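Local coordinates for protein glutamate receptor IIB (PDB 4WXJ) that binds the neurotransmitter glutamate through its ligand-binding domain and, as a muscle receptor subunit, probably gates a cation channel at the synapse, at residues 94-99 with 198-203. Sequence-based numbering, arbitrary orientation.
Sequences ICDLTI and LMETTN. With GLU (glutamic acid), chain C.
The ammonium group of the bound glutamate is gripped between Thr-98 and Glu-200, whose hydroxyl and carboxylate approach from opposite directions. Ligand N donates to Thr-98 OG1 and, at 2.6 Å, to the backbone O of Asp-96. It also donates to Glu-200 OE1 at 2.9 Å, with a weak bond to OE2. Thr-98 OG1 in turn hydrogen-bonds to Glu-200 OE2, but at 2.4 Å the pair is so short that the length is doubtful. Glu-200, at the N-cap of helix 201-208, reaches across because its chain is extended beyond CG; Tyr-226 OH also bonds to its OE1. Thr-98 N binds ligand O almost straight on (N-H...O 167°), while Arg-103 grips the same ligand from beyond the contact. Beside this site, Asn-203 ND2 donates a hydrogen bond of 3.2 Å to Asp-96 OD2, a second direct link between the lobes. It comes from the anti side but tilted out of both the carboxylate and amide planes, and is bent to 145°. Tyr-68 shares that oxygen, and Tyr-21 holds Asn-203 OD1. With an alanine at Glu-200, the ligand ammonium would probably lose its carboxylate acceptor, and Tyr-226 OH a partner. Asp-96 OD2 and Glu-200 OE1 lie 4.4 Å apart, like charges that the ammonium probably offsets. The segments meet between the two lobes of the periplasmic-binding-protein-like clamshell, and an amine held by acceptors from both is consistent with agonist-stabilised closure.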
loop_
_atom_site.group_PDB
_atom_site.type_symbol
_atom_site.label_atom_id
_atom_site.label_comp_id
_atom_site.label_asym_id
_atom_site.label_seq_id
_atom_site.Cartn_x
_atom_site.Cartn_y
_atom_site.Cartn_z
ATOM N N ILE A 94 -6.034 7.483 4.308
ATOM C CA ILE A 94 -4.676 7.596 3.780
ATOM C C ILE A 94 -3.707 6.542 4.317
ATOM O O ILE A 94 -3.772 6.142 5.480
ATOM C CB ILE A 94 -4.083 8.994 4.077
ATOM C CG1 ILE A 94 -2.692 9.131 3.442
ATOM C CG2 ILE A 94 -4.028 9.245 5.584
ATOM C CD1 ILE A 94 -2.132 10.541 3.473
ATOM N N CYS A 95 -2.817 6.116 3.422
ATOM C CA CYS A 95 -1.665 5.260 3.704
ATOM C C CYS A 95 -1.070 4.954 2.336
ATOM O O CYS A 95 -1.231 5.748 1.409
ATOM C CB CYS A 95 -2.044 3.974 4.444
ATOM S SG CYS A 95 -3.185 2.900 3.546
ATOM N N ASP A 96 -0.397 3.816 2.190
ATOM C CA ASP A 96 -0.086 3.315 0.853
ATOM C C ASP A 96 -1.369 2.763 0.244
ATOM O O ASP A 96 -1.509 1.559 0.039
ATOM C CB ASP A 96 1.005 2.239 0.883
ATOM C CG ASP A 96 0.747 1.164 1.918
ATOM O OD1 ASP A 96 0.184 1.483 2.990
ATOM O OD2 ASP A 96 1.110 -0.003 1.655
ATOM N N LEU A 97 -2.306 3.665 -0.028
ATOM C CA LEU A 97 -3.634 3.290 -0.491
ATOM C C LEU A 97 -3.693 3.400 -2.008
ATOM O O LEU A 97 -3.781 4.494 -2.564
ATOM C CB LEU A 97 -4.697 4.177 0.165
ATOM C CG LEU A 97 -6.161 3.759 0.007
ATOM C CD1 LEU A 97 -6.429 2.405 0.654
ATOM C CD2 LEU A 97 -7.068 4.824 0.607
ATOM N N THR A 98 -3.631 2.252 -2.670
ATOM C CA THR A 98 -3.571 2.204 -4.121
ATOM C C THR A 98 -4.945 2.402 -4.744
ATOM O O THR A 98 -5.937 1.836 -4.282
ATOM C CB THR A 98 -2.993 0.870 -4.601
ATOM O OG1 THR A 98 -1.719 0.655 -3.981
ATOM C CG2 THR A 98 -2.831 0.859 -6.120
ATOM N N ILE A 99 -4.991 3.203 -5.803
ATOM C CA ILE A 99 -6.234 3.446 -6.523
ATOM C C ILE A 99 -6.584 2.242 -7.394
ATOM O O ILE A 99 -5.820 1.865 -8.284
ATOM C CB ILE A 99 -6.138 4.711 -7.397
ATOM C CG1 ILE A 99 -5.829 5.927 -6.518
ATOM C CG2 ILE A 99 -7.439 4.931 -8.176
ATOM C CD1 ILE A 99 -5.548 7.205 -7.284
ATOM N N LEU A 198 5.302 -10.803 -4.055
ATOM C CA LEU A 198 4.946 -9.799 -5.046
ATOM C C LEU A 198 4.339 -8.594 -4.340
ATOM O O LEU A 198 3.331 -8.712 -3.638
ATOM C CB LEU A 198 3.975 -10.387 -6.068
ATOM C CG LEU A 198 4.611 -11.361 -7.061
ATOM C CD1 LEU A 198 3.674 -12.518 -7.348
ATOM C CD2 LEU A 198 4.991 -10.645 -8.346
ATOM N N MET A 199 4.964 -7.435 -4.518
ATOM C CA MET A 199 4.594 -6.248 -3.761
ATOM C C MET A 199 4.907 -4.976 -4.532
ATOM O O MET A 199 5.538 -5.012 -5.586
ATOM C CB MET A 199 5.325 -6.232 -2.418
ATOM C CG MET A 199 6.836 -6.125 -2.542
ATOM S SD MET A 199 7.705 -6.455 -0.994
ATOM C CE MET A 199 7.002 -5.204 0.079
ATOM N N GLU A 200 4.463 -3.852 -3.986
ATOM C CA GLU A 200 4.662 -2.561 -4.618
ATOM C C GLU A 200 6.089 -2.070 -4.398
ATOM O O GLU A 200 6.678 -2.296 -3.340
ATOM C CB GLU A 200 3.637 -1.565 -4.079
ATOM C CG GLU A 200 2.218 -1.910 -4.520
ATOM C CD GLU A 200 1.149 -1.106 -3.807
ATOM O OE1 GLU A 200 1.436 -0.545 -2.731
ATOM O OE2 GLU A 200 0.014 -1.042 -4.326
ATOM N N THR A 201 6.639 -1.410 -5.414
ATOM C CA THR A 201 8.053 -1.044 -5.436
ATOM C C THR A 201 8.440 -0.113 -4.291
ATOM O O THR A 201 9.567 -0.163 -3.794
ATOM C CB THR A 201 8.420 -0.376 -6.769
ATOM O OG1 THR A 201 7.502 0.691 -7.041
ATOM C CG2 THR A 201 8.359 -1.390 -7.897
ATOM N N THR A 202 7.503 0.731 -3.876
ATOM C CA THR A 202 7.717 1.614 -2.737
ATOM C C THR A 202 8.036 0.812 -1.485
ATOM O O THR A 202 9.079 1.000 -0.852
ATOM C CB THR A 202 6.481 2.487 -2.470
ATOM O OG1 THR A 202 5.306 1.663 -2.468
ATOM C CG2 THR A 202 6.345 3.548 -3.541
ATOM N N ASN A 203 7.127 -0.091 -1.137
ATOM C CA ASN A 203 7.279 -0.913 0.055
ATOM C C ASN A 203 8.462 -1.860 -0.070
ATOM O O ASN A 203 9.143 -2.146 0.913
ATOM C CB ASN A 203 5.997 -1.704 0.315
ATOM C CG ASN A 203 4.795 -0.807 0.523
ATOM O OD1 ASN A 203 4.911 0.275 1.097
ATOM N ND2 ASN A 203 3.633 -1.249 0.052
HETATM N N GLU C . -1.190 -0.472 -1.574
HETATM C CA GLU C . -1.927 -1.758 -1.712
HETATM C C GLU C . -3.425 -1.533 -1.546
HETATM O O GLU C . -3.878 -0.388 -1.485
HETATM C CB GLU C . -1.421 -2.771 -0.687
HETATM C CG GLU C . -0.040 -3.333 -0.986
HETATM C CD GLU C . -0.049 -4.456 -2.015
HETATM O OE1 GLU C . 1.048 -4.857 -2.458
HETATM O OE2 GLU C . -1.142 -4.944 -2.381
HETATM O OXT GLU C . -4.216 -2.476 -1.476
#